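Local atomic coordinates of protein (thiaminase I) (Bacillus subtilis, PDB entry 3THI), a protein that degrades thiamin as a transferase, displacing its thiazole moiety with a nucleophile such as an organic base. Residues A[147-161]-A[192-206]. Residues are numbered along the deposited sequence; the frame is centred on the assembly and turned at random.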
loop_
_atom_site.group_PDB
_atom_site.type_symbol
_atom_site.label_atom_id
_atom_site.label_comp_id
_atom_site.label_asym_id
_atom_site.label_seq_id
_atom_site.Cartn_x
_atom_site.Cartn_y
_atom_site.Cartn_z
ATOM N N LEU A 147 -7.884 -19.509 3.557
ATOM C CA LEU A 147 -7.463 -18.168 3.203
ATOM C C LEU A 147 -5.977 -17.946 3.397
ATOM O O LEU A 147 -5.403 -18.358 4.403
ATOM C CB LEU A 147 -8.207 -17.139 4.062
ATOM C CG LEU A 147 -7.725 -15.688 3.931
ATOM C CD1 LEU A 147 -8.076 -15.148 2.552
ATOM C CD2 LEU A 147 -8.331 -14.828 5.026
ATOM N N LEU A 148 -5.361 -17.295 2.420
ATOM C CA LEU A 148 -3.956 -16.931 2.510
ATOM C C LEU A 148 -3.973 -15.428 2.749
ATOM O O LEU A 148 -4.580 -14.684 1.982
ATOM C CB LEU A 148 -3.209 -17.234 1.207
ATOM C CG LEU A 148 -2.628 -18.639 1.027
ATOM C CD1 LEU A 148 -2.078 -18.792 -0.375
ATOM C CD2 LEU A 148 -1.521 -18.827 2.028
ATOM N N ILE A 149 -3.392 -14.998 3.863
ATOM C CA ILE A 149 -3.325 -13.581 4.171
ATOM C C ILE A 149 -2.191 -13.274 5.135
ATOM O O ILE A 149 -1.938 -14.007 6.086
ATOM C CB ILE A 149 -4.654 -13.032 4.738
ATOM C CG1 ILE A 149 -4.590 -11.500 4.829
ATOM C CG2 ILE A 149 -4.962 -13.658 6.088
ATOM C CD1 ILE A 149 -5.829 -10.840 5.411
ATOM N N ASN A 150 -1.475 -12.201 4.835
ATOM C CA ASN A 150 -0.374 -11.756 5.660
ATOM C C ASN A 150 -0.906 -10.855 6.776
ATOM O O ASN A 150 -1.421 -9.757 6.529
ATOM C CB ASN A 150 0.653 -11.007 4.797
ATOM C CG ASN A 150 1.889 -10.605 5.571
ATOM O OD1 ASN A 150 1.927 -10.705 6.795
ATOM N ND2 ASN A 150 2.914 -10.161 4.856
ATOM N N MET A 151 -0.826 -11.352 8.001
ATOM C CA MET A 151 -1.267 -10.590 9.155
ATOM C C MET A 151 -0.150 -10.583 10.187
ATOM O O MET A 151 -0.387 -10.356 11.360
ATOM C CB MET A 151 -2.562 -11.173 9.730
ATOM C CG MET A 151 -3.769 -10.895 8.851
ATOM S SD MET A 151 -5.350 -11.443 9.512
ATOM C CE MET A 151 -5.682 -10.203 10.746
ATOM N N ALA A 152 1.064 -10.873 9.729
ATOM C CA ALA A 152 2.256 -10.896 10.569
ATOM C C ALA A 152 2.727 -9.456 10.784
ATOM O O ALA A 152 2.560 -8.602 9.915
ATOM C CB ALA A 152 3.346 -11.701 9.880
ATOM N N GLY A 153 3.355 -9.184 11.919
ATOM C CA GLY A 153 3.813 -7.822 12.162
ATOM C C GLY A 153 2.755 -7.021 12.900
ATOM O O GLY A 153 1.572 -7.051 12.522
ATOM N N GLY A 154 3.186 -6.320 13.954
ATOM C CA GLY A 154 2.282 -5.527 14.778
ATOM C C GLY A 154 1.651 -4.328 14.095
ATOM O O GLY A 154 0.466 -4.069 14.279
ATOM N N THR A 155 2.424 -3.632 13.270
ATOM C CA THR A 155 1.920 -2.456 12.575
ATOM C C THR A 155 0.887 -2.835 11.520
ATOM O O THR A 155 -0.069 -2.090 11.292
ATOM C CB THR A 155 3.084 -1.606 11.975
ATOM O OG1 THR A 155 3.927 -1.148 13.040
ATOM C CG2 THR A 155 2.544 -0.391 11.220
ATOM N N THR A 156 1.067 -3.998 10.893
ATOM C CA THR A 156 0.114 -4.473 9.882
ATOM C C THR A 156 -1.241 -4.696 10.561
ATOM O O THR A 156 -2.272 -4.202 10.098
ATOM C CB THR A 156 0.574 -5.797 9.250
ATOM O OG1 THR A 156 1.763 -5.572 8.493
ATOM C CG2 THR A 156 -0.493 -6.357 8.332
ATOM N N LYS A 157 -1.215 -5.436 11.667
ATOM C CA LYS A 157 -2.414 -5.719 12.436
ATOM C C LYS A 157 -3.047 -4.412 12.922
ATOM O O LYS A 157 -4.258 -4.222 12.795
ATOM C CB LYS A 157 -2.074 -6.592 13.639
ATOM C CG LYS A 157 -1.550 -7.964 13.307
ATOM C CD LYS A 157 -1.240 -8.709 14.595
ATOM C CE LYS A 157 -0.263 -9.828 14.394
ATOM N NZ LYS A 157 1.110 -9.365 14.176
ATOM N N ALA A 158 -2.222 -3.517 13.473
ATOM C CA ALA A 158 -2.688 -2.219 13.971
ATOM C C ALA A 158 -3.337 -1.432 12.845
ATOM O O ALA A 158 -4.364 -0.781 13.035
ATOM C CB ALA A 158 -1.533 -1.438 14.554
ATOM N N SER A 159 -2.744 -1.520 11.661
ATOM C CA SER A 159 -3.272 -0.843 10.484
ATOM C C SER A 159 -4.592 -1.439 10.037
ATOM O O SER A 159 -5.503 -0.711 9.664
ATOM C CB SER A 159 -2.276 -0.901 9.332
ATOM O OG SER A 159 -1.216 -0.007 9.560
ATOM N N MET A 160 -4.689 -2.762 10.052
ATOM C CA MET A 160 -5.924 -3.416 9.648
ATOM C C MET A 160 -7.028 -3.048 10.632
ATOM O O MET A 160 -8.164 -2.776 10.237
ATOM C CB MET A 160 -5.726 -4.919 9.585
ATOM C CG MET A 160 -4.810 -5.334 8.465
ATOM S SD MET A 160 -4.521 -7.092 8.458
ATOM C CE MET A 160 -6.060 -7.689 7.765
ATOM N N TYR A 161 -6.660 -2.976 11.909
ATOM C CA TYR A 161 -7.591 -2.603 12.969
ATOM C C TYR A 161 -8.205 -1.214 12.693
ATOM O O TYR A 161 -9.430 -1.038 12.700
ATOM C CB TYR A 161 -6.868 -2.592 14.331
ATOM C CG TYR A 161 -7.755 -2.146 15.473
ATOM C CD1 TYR A 161 -8.593 -3.055 16.122
ATOM C CD2 TYR A 161 -7.819 -0.802 15.855
ATOM C CE1 TYR A 161 -9.480 -2.643 17.116
ATOM C CE2 TYR A 161 -8.712 -0.378 16.854
ATOM C CZ TYR A 161 -9.536 -1.310 17.473
ATOM O OH TYR A 161 -10.418 -0.918 18.445
ATOM N N LEU A 192 -11.095 -9.174 12.540
ATOM C CA LEU A 192 -9.706 -9.615 12.422
ATOM C C LEU A 192 -9.541 -11.081 12.827
ATOM O O LEU A 192 -8.755 -11.809 12.226
ATOM C CB LEU A 192 -8.773 -8.703 13.227
ATOM C CG LEU A 192 -8.743 -7.213 12.862
ATOM C CD1 LEU A 192 -7.809 -6.464 13.790
ATOM C CD2 LEU A 192 -8.309 -7.027 11.412
ATOM N N ARG A 193 -10.294 -11.510 13.837
ATOM C CA ARG A 193 -10.249 -12.895 14.291
ATOM C C ARG A 193 -10.810 -13.796 13.221
ATOM O O ARG A 193 -10.287 -14.879 12.992
ATOM C CB ARG A 193 -11.073 -13.099 15.559
ATOM C CG ARG A 193 -10.419 -12.551 16.784
ATOM C CD ARG A 193 -11.211 -12.863 18.022
ATOM N NE ARG A 193 -10.273 -12.998 19.116
ATOM C CZ ARG A 193 -10.047 -14.132 19.765
ATOM N NH1 ARG A 193 -10.716 -15.227 19.438
ATOM N NH2 ARG A 193 -9.108 -14.180 20.698
ATOM N N LEU A 194 -11.889 -13.354 12.576
ATOM C CA LEU A 194 -12.518 -14.142 11.524
ATOM C C LEU A 194 -11.489 -14.444 10.426
ATOM O O LEU A 194 -11.422 -15.566 9.920
ATOM C CB LEU A 194 -13.711 -13.395 10.935
ATOM C CG LEU A 194 -14.548 -14.255 9.993
ATOM C CD1 LEU A 194 -15.109 -15.438 10.761
ATOM C CD2 LEU A 194 -15.645 -13.442 9.365
ATOM N N LEU A 195 -10.672 -13.440 10.097
ATOM C CA LEU A 195 -9.630 -13.568 9.088
ATOM C C LEU A 195 -8.583 -14.580 9.526
ATOM O O LEU A 195 -8.138 -15.399 8.729
ATOM C CB LEU A 195 -8.955 -12.225 8.856
ATOM C CG LEU A 195 -9.730 -11.167 8.094
ATOM C CD1 LEU A 195 -9.026 -9.842 8.240
ATOM C CD2 LEU A 195 -9.865 -11.578 6.632
ATOM N N ILE A 196 -8.162 -14.476 10.783
ATOM C CA ILE A 196 -7.176 -15.383 11.357
ATOM C C ILE A 196 -7.766 -16.792 11.380
ATOM O O ILE A 196 -7.093 -17.775 11.067
ATOM C CB ILE A 196 -6.799 -14.931 12.783
ATOM C CG1 ILE A 196 -5.982 -13.635 12.709
ATOM C CG2 ILE A 196 -6.057 -16.032 13.522
ATOM C CD1 ILE A 196 -5.852 -12.893 14.035
ATOM N N ASN A 197 -9.047 -16.867 11.714
ATOM C CA ASN A 197 -9.748 -18.139 11.759
ATOM C C ASN A 197 -9.763 -18.815 10.378
ATOM O O ASN A 197 -9.637 -20.045 10.267
ATOM C CB ASN A 197 -11.182 -17.925 12.249
ATOM C CG ASN A 197 -11.888 -19.227 12.529
ATOM O OD1 ASN A 197 -11.444 -20.020 13.367
ATOM N ND2 ASN A 197 -12.970 -19.472 11.816
ATOM N N MET A 198 -9.921 -18.009 9.332
ATOM C CA MET A 198 -9.951 -18.531 7.967
ATOM C C MET A 198 -8.573 -18.925 7.424
ATOM O O MET A 198 -8.436 -19.910 6.692
ATOM C CB MET A 198 -10.609 -17.517 7.019
ATOM C CG MET A 198 -12.094 -17.274 7.312
ATOM S SD MET A 198 -12.915 -16.339 6.007
ATOM C CE MET A 198 -12.736 -14.602 6.627
ATOM N N ALA A 199 -7.559 -18.160 7.817
ATOM C CA ALA A 199 -6.187 -18.368 7.366
ATOM C C ALA A 199 -5.365 -19.336 8.206
ATOM O O ALA A 199 -4.493 -20.038 7.684
ATOM C CB ALA A 199 -5.470 -17.023 7.286
ATOM N N GLY A 200 -5.664 -19.387 9.499
ATOM C CA GLY A 200 -4.899 -20.224 10.403
ATOM C C GLY A 200 -3.978 -19.271 11.143
ATOM O O GLY A 200 -3.489 -18.301 10.563
ATOM N N GLU A 201 -3.744 -19.531 12.421
ATOM C CA GLU A 201 -2.907 -18.655 13.234
ATOM C C GLU A 201 -1.475 -18.542 12.733
ATOM O O GLU A 201 -1.003 -17.450 12.440
ATOM C CB GLU A 201 -2.921 -19.111 14.698
ATOM C CG GLU A 201 -2.186 -18.173 15.656
ATOM C CD GLU A 201 -2.323 -18.590 17.111
ATOM O OE1 GLU A 201 -3.109 -19.518 17.402
ATOM O OE2 GLU A 201 -1.641 -17.994 17.974
ATOM N N LYS A 202 -0.783 -19.675 12.660
ATOM C CA LYS A 202 0.599 -19.692 12.210
ATOM C C LYS A 202 0.737 -19.234 10.770
ATOM O O LYS A 202 1.631 -18.453 10.461
ATOM C CB LYS A 202 1.236 -21.073 12.402
ATOM C CG LYS A 202 1.616 -21.382 13.839
ATOM C CD LYS A 202 2.213 -22.780 13.952
ATOM C CE LYS A 202 3.052 -22.928 15.215
ATOM N NZ LYS A 202 4.302 -22.104 15.147
ATOM N N PRO A 203 -0.123 -19.738 9.861
ATOM C CA PRO A 203 0.009 -19.286 8.476
ATOM C C PRO A 203 -0.169 -17.773 8.350
ATOM O O PRO A 203 0.596 -17.128 7.640
ATOM C CB PRO A 203 -1.092 -20.064 7.764
ATOM C CG PRO A 203 -1.115 -21.354 8.524
ATOM C CD PRO A 203 -1.057 -20.875 9.947
ATOM N N SER A 204 -1.135 -17.205 9.076
ATOM C CA SER A 204 -1.371 -15.765 9.023
ATOM C C SER A 204 -0.247 -14.964 9.672
ATOM O O SER A 204 -0.004 -13.822 9.290
ATOM C CB SER A 204 -2.695 -15.393 9.688
ATOM O OG SER A 204 -2.575 -15.385 11.102
ATOM N N GLN A 205 0.457 -15.577 10.624
ATOM C CA GLN A 205 1.542 -14.903 11.339
ATOM C C GLN A 205 2.937 -15.189 10.812
ATOM O O GLN A 205 3.918 -14.615 11.280
ATOM C CB GLN A 205 1.486 -15.246 12.831
ATOM C CG GLN A 205 0.222 -14.776 13.489
ATOM C CD GLN A 205 -0.028 -13.310 13.218
ATOM O OE1 GLN A 205 0.779 -12.459 13.592
ATOM N NE2 GLN A 205 -1.138 -13.006 12.551
ATOM N N TYR A 206 3.011 -16.055 9.815
ATOM C CA TYR A 206 4.274 -16.450 9.228
ATOM C C TYR A 206 5.076 -15.320 8.591
ATOM O O TYR A 206 4.536 -14.471 7.886
ATOM C CB TYR A 206 4.039 -17.558 8.203
ATOM C CG TYR A 206 5.299 -18.028 7.539
ATOM C CD1 TYR A 206 6.187 -18.867 8.206
ATOM C CD2 TYR A 206 5.605 -17.640 6.236
ATOM C CE1 TYR A 206 7.347 -19.312 7.588
ATOM C CE2 TYR A 206 6.758 -18.077 5.615
ATOM C CZ TYR A 206 7.621 -18.912 6.292
ATOM O OH TYR A 206 8.755 -19.350 5.664
HETATM O O HOH W 1 -3.162 -19.019 5.482
HETATM O O HOH W 2 -1.663 -16.744 5.283
#
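M151 drops its thioether onto helix 192-199, crossing L195 at about a right angle: SD rests 3.7 Å from L195 CB and 3.9 Å from I196 CG1. A bend at chi3 (76°) carries CE on toward the carbonyl of L192. M160 comes from helix 154-161 and meets L195 tip to tip, CE to CD1 at 3.7 Å, while L192 CD2 meets M160 CB, and CD1 meets Y161 CA and CB, near the ring edge. On strand 147-149, L147 CD2 meets L195 CD2 at 3.9 Å, the chains slanting across each other, and I149 CG2 presses on A199 CB at 3.6 Å. L147 N gives a nearly straight bond (168°) to M198 O, arriving above the carbonyl plane; M151 N binds S204 O at 2.9 Å, in that carbonyl's plane. The Q205 amide, folded back at chi2 (-52°), donates from NE2 both to S204 OG, close to the amide plane, and to M151 O, steeply above the carbonyl plane. I229 of strand 227-231, parallel neighbour of 147-149, also touches L147, I149 and L195. A helix packed on a strand that runs through a loop, with G153 at the N-cap, into the next helix is consistent with an alpha/beta domain of the periplasmic-binding-protein type.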